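Local coordinates for protein 2-oxoglutarate carboxylase small subunit (Hydrogenobacter thermophilus, PDB 7KCT) that belongs to the biotin carboxylase family of ATP-grasp proteins and is modelled here with ADP, magnesium ion and bicarbonate ion, at residues F11-V16 against V81-I86; N339-E344 against P402-A407; W115-L120 against I274-A279; I427-N432 against P453-Y458. All coordinates share one frame; numbering follows the deposited sequence.

Contact 1: F11-V16 against V81-I86; sequences FKKVLV and VGAEAI
Leu-15 and Ile-86 form a parallel bridge, CA to CA 4.7 Å, with Leu-15 N bonded to Ala-85 O (2.9 Å) and Glu-84 N to Lys-13 O (3.0 Å). The CA of Ile-86 adds a CA-H...O contact of 3.1 Å to Leu-15 O. Just before strand 13-16 in sequence, Phe-11 lays one ring face over the methyl of Ala-85: CB stands 3.6 Å from the ring centroid and 8° off its normal, a CH-pi contact. Glu-84, extended beyond CG, runs antiparallel alongside Phe-11, its carboxylate plane turned 70° from the ring. Its OE1 takes Lys-12 N at 2.8 Å along a nearly straight bond, yet from above the carboxylate plane. The CB and CD of Lys-12 run beside OE2. Strand 13-16 is the middle one of the five parallel strands of the Rossmann-like N-terminal domain, and strand 85-87 is its neighbour, entered from helix 71-81 through a Schellman motif at Gly-82. Lys-13 bridges strand and helix end: the chain runs over Ala-83, then bends at chi3 (-64°) to bring NZ 3.0 Å from Val-81 O. The same NZ forms a salt bridge with Glu-56, so carboxylate and helix-end carbonyl share one ammonium, which probably favours its charged form. On the face bearing Leu-15 and Ile-86, the CB of Leu-15 touches Ala-83 CB at 4.0 Å, and helix 71-81 covers Leu-15 with Ile-74, Leu-77 and Ala-78.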
loop_
_atom_site.group_PDB
_atom_site.type_symbol
_atom_site.label_atom_id
_atom_site.label_comp_id
_atom_site.label_asym_id
_atom_site.label_seq_id
_atom_site.Cartn_x
_atom_site.Cartn_y
_atom_site.Cartn_z
ATOM N N PHE A 11 -7.596 -13.386 22.264
ATOM C CA PHE A 11 -9.021 -13.164 22.399
ATOM C C PHE A 11 -9.819 -13.833 21.273
ATOM O O PHE A 11 -9.383 -13.884 20.163
ATOM C CB PHE A 11 -9.337 -11.674 22.327
ATOM C CG PHE A 11 -8.513 -10.830 23.223
ATOM C CD1 PHE A 11 -8.628 -10.939 24.558
ATOM C CD2 PHE A 11 -7.643 -9.937 22.710
ATOM C CE1 PHE A 11 -7.892 -10.164 25.385
ATOM C CE2 PHE A 11 -6.891 -9.163 23.526
ATOM C CZ PHE A 11 -7.012 -9.273 24.869
ATOM N N LYS A 12 -10.992 -14.337 21.572
ATOM C CA LYS A 12 -11.832 -14.890 20.568
ATOM C C LYS A 12 -12.625 -13.775 19.928
ATOM O O LYS A 12 -12.930 -13.857 18.794
ATOM C CB LYS A 12 -12.805 -15.883 21.159
ATOM C CG LYS A 12 -12.273 -17.279 21.362
ATOM C CD LYS A 12 -13.118 -17.987 22.405
ATOM C CE LYS A 12 -12.546 -19.327 22.827
ATOM N NZ LYS A 12 -13.479 -20.414 22.467
ATOM N N LYS A 13 -12.960 -12.740 20.672
ATOM C CA LYS A 13 -13.761 -11.666 20.130
ATOM C C LYS A 13 -13.377 -10.288 20.717
ATOM O O LYS A 13 -13.175 -10.186 21.887
ATOM C CB LYS A 13 -15.232 -11.944 20.389
ATOM C CG LYS A 13 -16.182 -10.933 19.804
ATOM C CD LYS A 13 -17.624 -11.224 20.119
ATOM C CE LYS A 13 -18.069 -12.517 19.496
ATOM N NZ LYS A 13 -19.518 -12.669 19.537
ATOM N N VAL A 14 -13.263 -9.264 19.870
ATOM C CA VAL A 14 -12.902 -7.910 20.291
ATOM C C VAL A 14 -13.995 -6.969 19.798
ATOM O O VAL A 14 -14.382 -7.019 18.616
ATOM C CB VAL A 14 -11.534 -7.472 19.726
ATOM C CG1 VAL A 14 -11.264 -5.967 19.970
ATOM C CG2 VAL A 14 -10.453 -8.322 20.258
ATOM N N LEU A 15 -14.455 -6.093 20.682
ATOM C CA LEU A 15 -15.318 -4.967 20.337
ATOM C C LEU A 15 -14.469 -3.703 20.098
ATOM O O LEU A 15 -13.574 -3.363 20.895
ATOM C CB LEU A 15 -16.335 -4.776 21.450
ATOM C CG LEU A 15 -17.433 -3.723 21.243
ATOM C CD1 LEU A 15 -18.713 -3.937 22.071
ATOM C CD2 LEU A 15 -16.955 -2.285 21.484
ATOM N N VAL A 16 -14.733 -3.032 18.972
ATOM C CA VAL A 16 -14.011 -1.836 18.548
ATOM C C VAL A 16 -14.916 -0.662 18.891
ATOM O O VAL A 16 -15.979 -0.504 18.289
ATOM C CB VAL A 16 -13.714 -1.898 17.046
ATOM C CG1 VAL A 16 -12.978 -0.688 16.631
ATOM C CG2 VAL A 16 -12.945 -3.208 16.698
ATOM N N VAL A 81 -22.449 -9.839 24.210
ATOM C CA VAL A 81 -22.063 -10.604 23.021
ATOM C C VAL A 81 -20.843 -11.478 23.249
ATOM O O VAL A 81 -20.379 -12.134 22.314
ATOM C CB VAL A 81 -21.832 -9.682 21.805
ATOM C CG1 VAL A 81 -23.031 -8.761 21.592
ATOM C CG2 VAL A 81 -20.575 -8.875 21.944
ATOM N N GLY A 82 -20.306 -11.503 24.454
ATOM C CA GLY A 82 -19.118 -12.278 24.738
ATOM C C GLY A 82 -17.805 -11.759 24.175
ATOM O O GLY A 82 -16.892 -12.558 23.951
ATOM N N ALA A 83 -17.673 -10.440 23.949
ATOM C CA ALA A 83 -16.375 -9.867 23.618
ATOM C C ALA A 83 -15.489 -9.891 24.858
ATOM O O ALA A 83 -15.906 -9.460 25.930
ATOM C CB ALA A 83 -16.508 -8.424 23.094
ATOM N N GLU A 84 -14.249 -10.342 24.704
ATOM C CA GLU A 84 -13.330 -10.432 25.827
ATOM C C GLU A 84 -12.504 -9.165 26.013
ATOM O O GLU A 84 -11.863 -9.000 27.062
ATOM C CB GLU A 84 -12.431 -11.671 25.637
ATOM C CG GLU A 84 -13.281 -12.969 25.365
ATOM C CD GLU A 84 -12.479 -14.225 24.972
ATOM O OE1 GLU A 84 -11.423 -14.092 24.326
ATOM O OE2 GLU A 84 -12.938 -15.355 25.287
ATOM N N ALA A 85 -12.501 -8.269 25.023
ATOM C CA ALA A 85 -11.624 -7.115 25.019
ATOM C C ALA A 85 -12.240 -6.038 24.150
ATOM O O ALA A 85 -13.034 -6.322 23.244
ATOM C CB ALA A 85 -10.210 -7.468 24.507
ATOM N N ILE A 86 -11.871 -4.796 24.455
ATOM C CA ILE A 86 -12.364 -3.605 23.774
ATOM C C ILE A 86 -11.173 -2.788 23.316
ATOM O O ILE A 86 -10.270 -2.491 24.113
ATOM C CB ILE A 86 -13.267 -2.734 24.666
ATOM C CG1 ILE A 86 -14.570 -3.427 25.018
ATOM C CG2 ILE A 86 -13.695 -1.387 24.004
ATOM C CD1 ILE A 86 -15.501 -2.654 25.905
#

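Contact 2: N339-E344 against P402-A407; sequences NGYSIE and PLWEVA
Tyr-341 turns its CG beside the backbone N, opposite the carbonyl carbon (chi1 -69°), whereas Trp-404 carries its own CG opposite the N (chi1 167°); with these torsions the two side chains cross at about a right angle. The CB of Trp-404 comes down over the centre of the tyrosine ring, 4.2 Å from the centroid and 5° off the normal, a CH-pi contact. Further along, the indole CE3 meets Tyr-341 CD2 at 4.1 Å, while Tyr-341 CD1 lies 3.4 Å from Trp-404 N. At the ring's edge, near its plane, lies the carbonyl O of Pro-402, 3.7 Å from CD1. That O also receives a CA-H...O contact from Gly-340, whose CA is 3.6 Å away. Two residues along the strand, Ile-343 directs CD1 at the indole atom CZ3 (3.7 Å) and at the methyl of Ala-407 (CD1 to CB 3.9 Å). In the biotin carboxylase C-terminal domain, strand 393-401 pairs antiparallel with 341-351, and the chain then turns at Pro-402 and Leu-403, the N-cap, so that helix 404-417 packs on the sheet face bearing Tyr-341 and Ile-343. Trp-404 NE1 donates to Arg-440 O, and its ring also meets Phe-439. The indole's polar end is thus satisfied beyond the contact, and the strand meets the helix start through apolar packing, CH interactions and the ring's approach to the backbone at Trp-404, an attachment that depends on close fit.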
loop_
_atom_site.group_PDB
_atom_site.type_symbol
_atom_site.label_atom_id
_atom_site.label_comp_id
_atom_site.label_asym_id
_atom_site.label_seq_id
_atom_site.Cartn_x
_atom_site.Cartn_y
_atom_site.Cartn_z
ATOM N N ASN A 339 14.476 2.621 8.712
ATOM C CA ASN A 339 14.797 2.424 7.304
ATOM C C ASN A 339 14.012 3.435 6.484
ATOM O O ASN A 339 12.787 3.337 6.389
ATOM C CB ASN A 339 14.461 0.981 6.918
ATOM C CG ASN A 339 14.712 0.673 5.449
ATOM O OD1 ASN A 339 15.625 1.195 4.841
ATOM N ND2 ASN A 339 13.920 -0.240 4.899
ATOM N N GLY A 340 14.717 4.420 5.918
ATOM C CA GLY A 340 14.104 5.323 4.969
ATOM C C GLY A 340 13.204 6.364 5.605
ATOM O O GLY A 340 13.334 6.748 6.764
ATOM N N TYR A 341 12.267 6.842 4.791
ATOM C CA TYR A 341 11.445 7.982 5.139
ATOM C C TYR A 341 10.004 7.720 4.730
ATOM O O TYR A 341 9.766 7.154 3.671
ATOM C CB TYR A 341 11.943 9.243 4.417
ATOM C CG TYR A 341 13.268 9.745 4.893
ATOM C CD1 TYR A 341 14.443 9.289 4.327
ATOM C CD2 TYR A 341 13.347 10.663 5.929
ATOM C CE1 TYR A 341 15.670 9.743 4.778
ATOM C CE2 TYR A 341 14.572 11.115 6.395
ATOM C CZ TYR A 341 15.725 10.644 5.825
ATOM O OH TYR A 341 16.943 11.094 6.281
ATOM N N SER A 342 9.070 8.193 5.546
ATOM C CA SER A 342 7.649 8.014 5.349
ATOM C C SER A 342 6.946 9.314 5.668
ATOM O O SER A 342 7.323 10.025 6.601
ATOM C CB SER A 342 7.152 6.846 6.218
ATOM O OG SER A 342 5.740 6.727 6.163
ATOM N N ILE A 343 5.924 9.623 4.887
ATOM C CA ILE A 343 5.142 10.830 5.025
ATOM C C ILE A 343 3.681 10.416 5.009
ATOM O O ILE A 343 3.279 9.579 4.190
ATOM C CB ILE A 343 5.435 11.826 3.876
ATOM C CG1 ILE A 343 6.920 12.133 3.732
ATOM C CG2 ILE A 343 4.730 13.141 4.094
ATOM C CD1 ILE A 343 7.259 13.042 2.518
ATOM N N GLU A 344 2.891 11.029 5.881
ATOM C CA GLU A 344 1.460 10.880 5.948
ATOM C C GLU A 344 0.798 12.232 5.757
ATOM O O GLU A 344 1.156 13.216 6.414
ATOM C CB GLU A 344 1.012 10.260 7.299
ATOM C CG GLU A 344 -0.518 10.418 7.574
ATOM C CD GLU A 344 -0.999 9.718 8.854
ATOM O OE1 GLU A 344 -1.358 10.366 9.877
ATOM O OE2 GLU A 344 -1.058 8.485 8.824
ATOM N N PRO A 402 13.187 5.205 0.153
ATOM C CA PRO A 402 14.507 5.136 0.829
ATOM C C PRO A 402 15.079 6.512 1.131
ATOM O O PRO A 402 15.792 6.673 2.129
ATOM C CB PRO A 402 15.399 4.355 -0.158
ATOM C CG PRO A 402 14.405 3.731 -1.185
ATOM C CD PRO A 402 13.261 4.733 -1.236
ATOM N N LEU A 403 14.760 7.516 0.325
ATOM C CA LEU A 403 15.308 8.854 0.473
ATOM C C LEU A 403 14.177 9.859 0.648
ATOM O O LEU A 403 13.079 9.668 0.115
ATOM C CB LEU A 403 16.133 9.268 -0.757
ATOM C CG LEU A 403 17.213 8.291 -1.220
ATOM C CD1 LEU A 403 17.784 8.693 -2.569
ATOM C CD2 LEU A 403 18.328 8.190 -0.162
ATOM N N TRP A 404 14.488 10.966 1.326
ATOM C CA TRP A 404 13.501 12.010 1.623
ATOM C C TRP A 404 12.866 12.589 0.349
ATOM O O TRP A 404 11.635 12.763 0.271
ATOM C CB TRP A 404 14.176 13.134 2.440
ATOM C CG TRP A 404 13.355 14.360 2.526
ATOM C CD1 TRP A 404 13.620 15.573 1.947
ATOM C CD2 TRP A 404 12.130 14.521 3.239
ATOM N NE1 TRP A 404 12.606 16.461 2.218
ATOM C CE2 TRP A 404 11.692 15.849 3.033
ATOM C CE3 TRP A 404 11.350 13.666 4.021
ATOM C CZ2 TRP A 404 10.496 16.326 3.551
ATOM C CZ3 TRP A 404 10.192 14.143 4.546
ATOM C CH2 TRP A 404 9.762 15.459 4.293
ATOM N N GLU A 405 13.705 12.955 -0.630
ATOM C CA GLU A 405 13.230 13.600 -1.855
ATOM C C GLU A 405 12.298 12.688 -2.659
ATOM O O GLU A 405 11.361 13.162 -3.297
ATOM C CB GLU A 405 14.426 14.016 -2.738
ATOM C CG GLU A 405 15.330 15.114 -2.182
ATOM C CD GLU A 405 16.346 14.635 -1.140
ATOM O OE1 GLU A 405 16.567 13.399 -0.978
ATOM O OE2 GLU A 405 16.927 15.521 -0.470
ATOM N N VAL A 406 12.586 11.389 -2.689
ATOM C CA VAL A 406 11.733 10.425 -3.376
ATOM C C VAL A 406 10.416 10.273 -2.634
ATOM O O VAL A 406 9.370 10.049 -3.255
ATOM C CB VAL A 406 12.488 9.087 -3.522
ATOM C CG1 VAL A 406 11.663 8.052 -4.353
ATOM C CG2 VAL A 406 13.911 9.367 -4.104
ATOM N N ALA A 407 10.443 10.389 -1.297
ATOM C CA ALA A 407 9.217 10.297 -0.520
ATOM C C ALA A 407 8.307 11.473 -0.821
ATOM O O ALA A 407 7.095 11.304 -1.007
ATOM C CB ALA A 407 9.557 10.237 0.975
#

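Contact 3: W115-L120 against I274-A279; sequences WKVIEL and IGYYSA
Ile-274 and Gly-275 belong to the Schellman motif that ends helix 257-273, and Val-117 of the short helix 115-120 packs against this turn. Gly-275, with positive phi, is the C-prime residue; its N and that of Tyr-276 bond back into the last helical turn. Both methyls of Val-117 are used. CG1, opposite the backbone N (chi1 -171°), meets Ile-274 CD1 at 3.7 Å and, near the plane of the tyrosine ring, its edge atom Tyr-276 CD1 at 3.9 Å. CG2 instead lies over the turn, 3.4 Å from Ile-274 O. The side chains of Val-117 and Ile-274 cross at about a right angle, and the other branch of Ile-274, CG2, touches Leu-120 CD2 at 4.0 Å. Tyr-276 is tethered at its far end, where OH donates to Ala-279 O (2.7 Å) from a position tilted 34° out of the carbonyl plane. Val-221 and Pro-113 also touch that ring. Arg-126, which lines the bicarbonate pocket, donates to the carbonyl oxygens of Glu-119 and Leu-120. Helix 115-120 thus connects an apolar join between the N-terminal and ATP-grasp parts with a residue of the bound anion's site. Between the two segments Val-117 meets carbon atoms and the carbonyls of Ile-274 and Gly-275, and Leu-120 meets Ile-274 CG2, so van der Waals packing carries the join.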
loop_
_atom_site.group_PDB
_atom_site.type_symbol
_atom_site.label_atom_id
_atom_site.label_comp_id
_atom_site.label_asym_id
_atom_site.label_seq_id
_atom_site.Cartn_x
_atom_site.Cartn_y
_atom_site.Cartn_z
ATOM N N TRP A 115 -5.615 1.792 33.595
ATOM C CA TRP A 115 -6.401 2.980 33.845
ATOM C C TRP A 115 -5.762 3.955 34.853
ATOM O O TRP A 115 -6.100 5.120 34.809
ATOM C CB TRP A 115 -7.799 2.637 34.339
ATOM C CG TRP A 115 -7.849 2.030 35.717
ATOM C CD1 TRP A 115 -7.831 0.695 36.028
ATOM C CD2 TRP A 115 -7.945 2.731 36.972
ATOM N NE1 TRP A 115 -7.902 0.524 37.400
ATOM C CE2 TRP A 115 -7.974 1.752 38.001
ATOM C CE3 TRP A 115 -8.017 4.079 37.324
ATOM C CZ2 TRP A 115 -8.060 2.090 39.356
ATOM C CZ3 TRP A 115 -8.098 4.407 38.675
ATOM C CH2 TRP A 115 -8.137 3.413 39.668
ATOM N N LYS A 116 -4.884 3.538 35.750
ATOM C CA LYS A 116 -4.275 4.485 36.665
ATOM C C LYS A 116 -3.293 5.401 35.959
ATOM O O LYS A 116 -3.078 6.538 36.401
ATOM C CB LYS A 116 -3.516 3.750 37.747
ATOM C CG LYS A 116 -4.286 3.141 38.847
ATOM C CD LYS A 116 -3.239 2.470 39.748
ATOM C CE LYS A 116 -3.889 1.306 40.513
ATOM N NZ LYS A 116 -3.528 1.391 41.963
ATOM N N VAL A 117 -2.577 4.875 34.961
ATOM C CA VAL A 117 -1.659 5.719 34.188
ATOM C C VAL A 117 -2.425 6.684 33.297
ATOM O O VAL A 117 -2.021 7.837 33.106
ATOM C CB VAL A 117 -0.679 4.863 33.373
ATOM C CG1 VAL A 117 0.383 5.753 32.757
ATOM C CG2 VAL A 117 -0.052 3.842 34.255
ATOM N N ILE A 118 -3.549 6.247 32.750
ATOM C CA ILE A 118 -4.398 7.153 31.990
ATOM C C ILE A 118 -4.800 8.340 32.860
ATOM O O ILE A 118 -4.703 9.511 32.456
ATOM C CB ILE A 118 -5.625 6.385 31.464
ATOM C CG1 ILE A 118 -5.189 5.344 30.415
ATOM C CG2 ILE A 118 -6.620 7.346 30.898
ATOM C CD1 ILE A 118 -6.315 4.524 29.855
ATOM N N GLU A 119 -5.263 8.057 34.077
ATOM C CA GLU A 119 -5.670 9.125 34.977
ATOM C C GLU A 119 -4.487 9.997 35.391
ATOM O O GLU A 119 -4.616 11.212 35.528
ATOM C CB GLU A 119 -6.304 8.504 36.201
ATOM C CG GLU A 119 -7.281 9.328 36.978
ATOM C CD GLU A 119 -7.927 8.408 37.984
ATOM O OE1 GLU A 119 -7.165 7.871 38.821
ATOM O OE2 GLU A 119 -9.148 8.145 37.885
ATOM N N LEU A 120 -3.348 9.390 35.657
ATOM C CA LEU A 120 -2.180 10.165 36.036
ATOM C C LEU A 120 -1.773 11.166 34.951
ATOM O O LEU A 120 -1.494 12.332 35.246
ATOM C CB LEU A 120 -1.036 9.225 36.334
ATOM C CG LEU A 120 0.312 9.854 36.644
ATOM C CD1 LEU A 120 0.310 10.534 38.023
ATOM C CD2 LEU A 120 1.465 8.847 36.515
ATOM N N ILE A 274 6.562 4.985 35.243
ATOM C CA ILE A 274 5.135 5.063 35.544
ATOM C C ILE A 274 4.421 3.757 35.193
ATOM O O ILE A 274 3.186 3.705 35.173
ATOM C CB ILE A 274 4.464 6.260 34.834
ATOM C CG1 ILE A 274 4.514 6.117 33.314
ATOM C CG2 ILE A 274 5.096 7.579 35.252
ATOM C CD1 ILE A 274 3.763 7.212 32.575
ATOM N N GLY A 275 5.182 2.713 34.911
ATOM C CA GLY A 275 4.625 1.430 34.524
ATOM C C GLY A 275 3.746 1.488 33.287
ATOM O O GLY A 275 2.615 0.994 33.316
ATOM N N TYR A 276 4.257 2.068 32.193
ATOM C CA TYR A 276 3.485 2.181 30.955
ATOM C C TYR A 276 3.573 0.864 30.194
ATOM O O TYR A 276 4.644 0.272 30.089
ATOM C CB TYR A 276 4.002 3.335 30.050
ATOM C CG TYR A 276 2.949 3.778 29.043
ATOM C CD1 TYR A 276 1.939 4.614 29.422
ATOM C CD2 TYR A 276 2.958 3.330 27.719
ATOM C CE1 TYR A 276 0.955 4.983 28.562
ATOM C CE2 TYR A 276 1.939 3.726 26.818
ATOM C CZ TYR A 276 0.944 4.535 27.269
ATOM O OH TYR A 276 -0.112 4.990 26.484
ATOM N N TYR A 277 2.449 0.432 29.605
ATOM C CA TYR A 277 2.462 -0.616 28.590
ATOM C C TYR A 277 1.393 -0.293 27.541
ATOM O O TYR A 277 0.581 0.618 27.713
ATOM C CB TYR A 277 2.268 -2.042 29.192
ATOM C CG TYR A 277 1.072 -2.243 30.121
ATOM C CD1 TYR A 277 -0.221 -2.244 29.619
ATOM C CD2 TYR A 277 1.251 -2.520 31.494
ATOM C CE1 TYR A 277 -1.315 -2.443 30.446
ATOM C CE2 TYR A 277 0.146 -2.718 32.350
ATOM C CZ TYR A 277 -1.129 -2.691 31.817
ATOM O OH TYR A 277 -2.236 -2.882 32.625
ATOM N N SER A 278 1.424 -1.039 26.442
ATOM C CA SER A 278 0.612 -0.774 25.255
ATOM C C SER A 278 1.337 0.357 24.530
ATOM O O SER A 278 2.519 0.612 24.805
ATOM C CB SER A 278 -0.830 -0.384 25.562
ATOM O OG SER A 278 -1.563 -0.445 24.336
ATOM N N ALA A 279 0.643 1.029 23.620
ATOM C CA ALA A 279 1.199 2.103 22.828
ATOM C C ALA A 279 0.902 3.433 23.502
ATOM O O ALA A 279 -0.136 3.621 24.148
ATOM C CB ALA A 279 0.622 2.112 21.405
#

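Contact 4: I427-N432 against P453-Y458; sequences IPLLIN and PHVFDY
ND2 of Asn-432 is gripped by two backbone carbonyls, Val-455 O at 2.9 Å and Asp-457 O at 2.9 Å. The first bond is straight (173°) and lies in the amide plane; the second is bent (132°) and tilted from it. In both cases the nitrogen stands above the carbonyl plane, well away from a lone-pair direction. Both N-H groups are engaged, which should hold the amide in its rotation, and its CB packs on that of Val-455. The two carbonyls belong to a 3-10 turn, 453-456, and the residue after it, near the end of the modelled chain; this tail lies along helix 427-435 of the biotin carboxylase C-terminal domain. The turn has its own brace, His-454 ND1 donating to Asp-457 OD2 (2.9 Å) on the anti side of the carboxylate. Leu-429 sends CD1 over the centre of the Phe-456 ring, a CH-pi contact 4.0 Å from the centroid, and against Val-455 CG2 at 3.5 Å. Tyr-458, its CG placed between backbone N and carbonyl carbon (chi1 54°), turns one face to Pro-428, whose CB makes a second CH-pi contact 3.5 Å from the ring centroid, almost on the normal. A water accepts from Leu-429 N in the first helical turn at 2.9 Å and joins it to Tyr-458 OH at 3.0 Å. Lys-353 adds a cation-pi contact to Tyr-458 and also bonds its carbonyl O, while Pro-352 packs on both Phe-456 and Tyr-458, and Phe-356 on Phe-456 and Leu-429.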
loop_
_atom_site.group_PDB
_atom_site.type_symbol
_atom_site.label_atom_id
_atom_site.label_comp_id
_atom_site.label_asym_id
_atom_site.label_seq_id
_atom_site.Cartn_x
_atom_site.Cartn_y
_atom_site.Cartn_z
ATOM N N ILE A 427 -6.725 18.082 -0.365
ATOM C CA ILE A 427 -5.789 17.532 -1.357
ATOM C C ILE A 427 -5.057 18.634 -2.126
ATOM O O ILE A 427 -3.818 18.583 -2.211
ATOM C CB ILE A 427 -6.515 16.549 -2.281
ATOM C CG1 ILE A 427 -6.816 15.273 -1.507
ATOM C CG2 ILE A 427 -5.683 16.271 -3.542
ATOM C CD1 ILE A 427 -7.772 14.303 -2.231
ATOM N N PRO A 428 -5.726 19.629 -2.692
ATOM C CA PRO A 428 -4.958 20.638 -3.451
ATOM C C PRO A 428 -3.919 21.379 -2.590
ATOM O O PRO A 428 -2.798 21.649 -3.051
ATOM C CB PRO A 428 -6.032 21.587 -3.986
ATOM C CG PRO A 428 -7.361 20.791 -3.924
ATOM C CD PRO A 428 -7.186 19.832 -2.772
ATOM N N LEU A 429 -4.264 21.721 -1.347
ATOM C CA LEU A 429 -3.262 22.328 -0.461
ATOM C C LEU A 429 -2.094 21.390 -0.240
ATOM O O LEU A 429 -0.938 21.811 -0.237
ATOM C CB LEU A 429 -3.907 22.709 0.873
ATOM C CG LEU A 429 -2.968 23.099 2.006
ATOM C CD1 LEU A 429 -2.595 24.574 1.833
ATOM C CD2 LEU A 429 -3.620 22.844 3.336
ATOM N N LEU A 430 -2.374 20.106 0.005
ATOM C CA LEU A 430 -1.288 19.180 0.275
ATOM C C LEU A 430 -0.355 19.043 -0.921
ATOM O O LEU A 430 0.873 18.881 -0.757
ATOM C CB LEU A 430 -1.869 17.828 0.688
ATOM C CG LEU A 430 -2.687 17.867 1.989
ATOM C CD1 LEU A 430 -3.510 16.611 2.141
ATOM C CD2 LEU A 430 -1.759 18.059 3.209
ATOM N N ILE A 431 -0.910 19.075 -2.132
ATOM C CA ILE A 431 -0.066 19.002 -3.325
ATOM C C ILE A 431 0.922 20.161 -3.336
ATOM O O ILE A 431 2.114 19.996 -3.656
ATOM C CB ILE A 431 -0.942 18.986 -4.595
ATOM C CG1 ILE A 431 -1.700 17.656 -4.718
ATOM C CG2 ILE A 431 -0.108 19.239 -5.827
ATOM C CD1 ILE A 431 -2.865 17.684 -5.721
ATOM N N ASN A 432 0.441 21.357 -2.990
ATOM C CA ASN A 432 1.308 22.541 -3.032
ATOM C C ASN A 432 2.407 22.469 -1.977
ATOM O O ASN A 432 3.508 22.977 -2.188
ATOM C CB ASN A 432 0.478 23.817 -2.851
ATOM C CG ASN A 432 -0.259 24.239 -4.119
ATOM O OD1 ASN A 432 0.082 23.820 -5.205
ATOM N ND2 ASN A 432 -1.262 25.068 -3.972
ATOM N N PRO A 453 1.692 31.528 2.455
ATOM C CA PRO A 453 0.351 31.737 1.898
ATOM C C PRO A 453 0.217 31.186 0.479
ATOM O O PRO A 453 -0.906 30.923 0.024
ATOM C CB PRO A 453 0.190 33.268 1.956
ATOM C CG PRO A 453 1.563 33.804 1.833
ATOM C CD PRO A 453 2.470 32.782 2.524
ATOM N N HIS A 454 1.329 30.971 -0.200
ATOM C CA HIS A 454 1.306 30.455 -1.564
ATOM C C HIS A 454 0.728 29.033 -1.657
ATOM O O HIS A 454 0.249 28.631 -2.728
ATOM C CB HIS A 454 2.720 30.464 -2.130
ATOM C CG HIS A 454 2.788 30.136 -3.581
ATOM N ND1 HIS A 454 1.877 30.629 -4.501
ATOM C CD2 HIS A 454 3.625 29.326 -4.271
ATOM C CE1 HIS A 454 2.175 30.158 -5.699
ATOM N NE2 HIS A 454 3.235 29.373 -5.588
ATOM N N VAL A 455 0.747 28.260 -0.567
ATOM C CA VAL A 455 0.264 26.882 -0.690
ATOM C C VAL A 455 -1.244 26.869 -0.768
ATOM O O VAL A 455 -1.830 25.870 -1.216
ATOM C CB VAL A 455 0.831 25.979 0.422
ATOM C CG1 VAL A 455 2.331 25.928 0.302
ATOM C CG2 VAL A 455 0.392 26.486 1.771
ATOM N N PHE A 456 -1.895 27.966 -0.417
ATOM C CA PHE A 456 -3.328 28.100 -0.621
ATOM C C PHE A 456 -3.722 28.613 -2.011
ATOM O O PHE A 456 -4.916 28.767 -2.275
ATOM C CB PHE A 456 -3.929 29.036 0.418
ATOM C CG PHE A 456 -3.722 28.593 1.840
ATOM C CD1 PHE A 456 -2.500 28.790 2.465
ATOM C CD2 PHE A 456 -4.758 27.995 2.556
ATOM C CE1 PHE A 456 -2.302 28.407 3.810
ATOM C CE2 PHE A 456 -4.574 27.591 3.864
ATOM C CZ PHE A 456 -3.335 27.816 4.511
ATOM N N ASP A 457 -2.784 28.827 -2.913
ATOM C CA ASP A 457 -3.097 29.313 -4.254
ATOM C C ASP A 457 -3.324 28.085 -5.147
ATOM O O ASP A 457 -2.396 27.336 -5.439
ATOM C CB ASP A 457 -1.969 30.192 -4.801
ATOM C CG ASP A 457 -1.748 31.516 -3.996
ATOM O OD1 ASP A 457 -2.713 32.065 -3.402
ATOM O OD2 ASP A 457 -0.577 31.998 -3.972
ATOM N N TYR A 458 -4.563 27.841 -5.529
ATOM C CA TYR A 458 -4.823 26.771 -6.485
ATOM C C TYR A 458 -6.184 27.030 -7.109
ATOM O O TYR A 458 -7.024 27.713 -6.523
ATOM C CB TYR A 458 -4.765 25.386 -5.821
ATOM C CG TYR A 458 -5.644 25.223 -4.614
ATOM C CD1 TYR A 458 -7.009 25.039 -4.751
ATOM C CD2 TYR A 458 -5.105 25.218 -3.324
ATOM C CE1 TYR A 458 -7.817 24.866 -3.631
ATOM C CE2 TYR A 458 -5.899 25.035 -2.215
ATOM C CZ TYR A 458 -7.248 24.859 -2.375
ATOM O OH TYR A 458 -8.040 24.700 -1.264
HETATM O O HOH W 1 -7.041 21.985 -0.471
#

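In the fold
Contacts 1, 3, 2 and 4 follow in that order along the chain, each closing before the next opens. Contact 1 lies in the parallel sheet of the N-terminal domain; contact 3, its centre 21 Å away, joins that domain to the ATP-grasp part. Contacts 2 and 4 share the C-terminal domain, their centres 21 Å and nearest atoms about 6 Å apart: helix 404-417, which starts in contact 2, touches helix 427-435 of contact 4, and both helices pack on strands 244-250 and 341-351. Contacts 1 and 4, 43 Å apart between centres, lie on opposite sides of the chain's centre. Together the four contacts sample all three family regions.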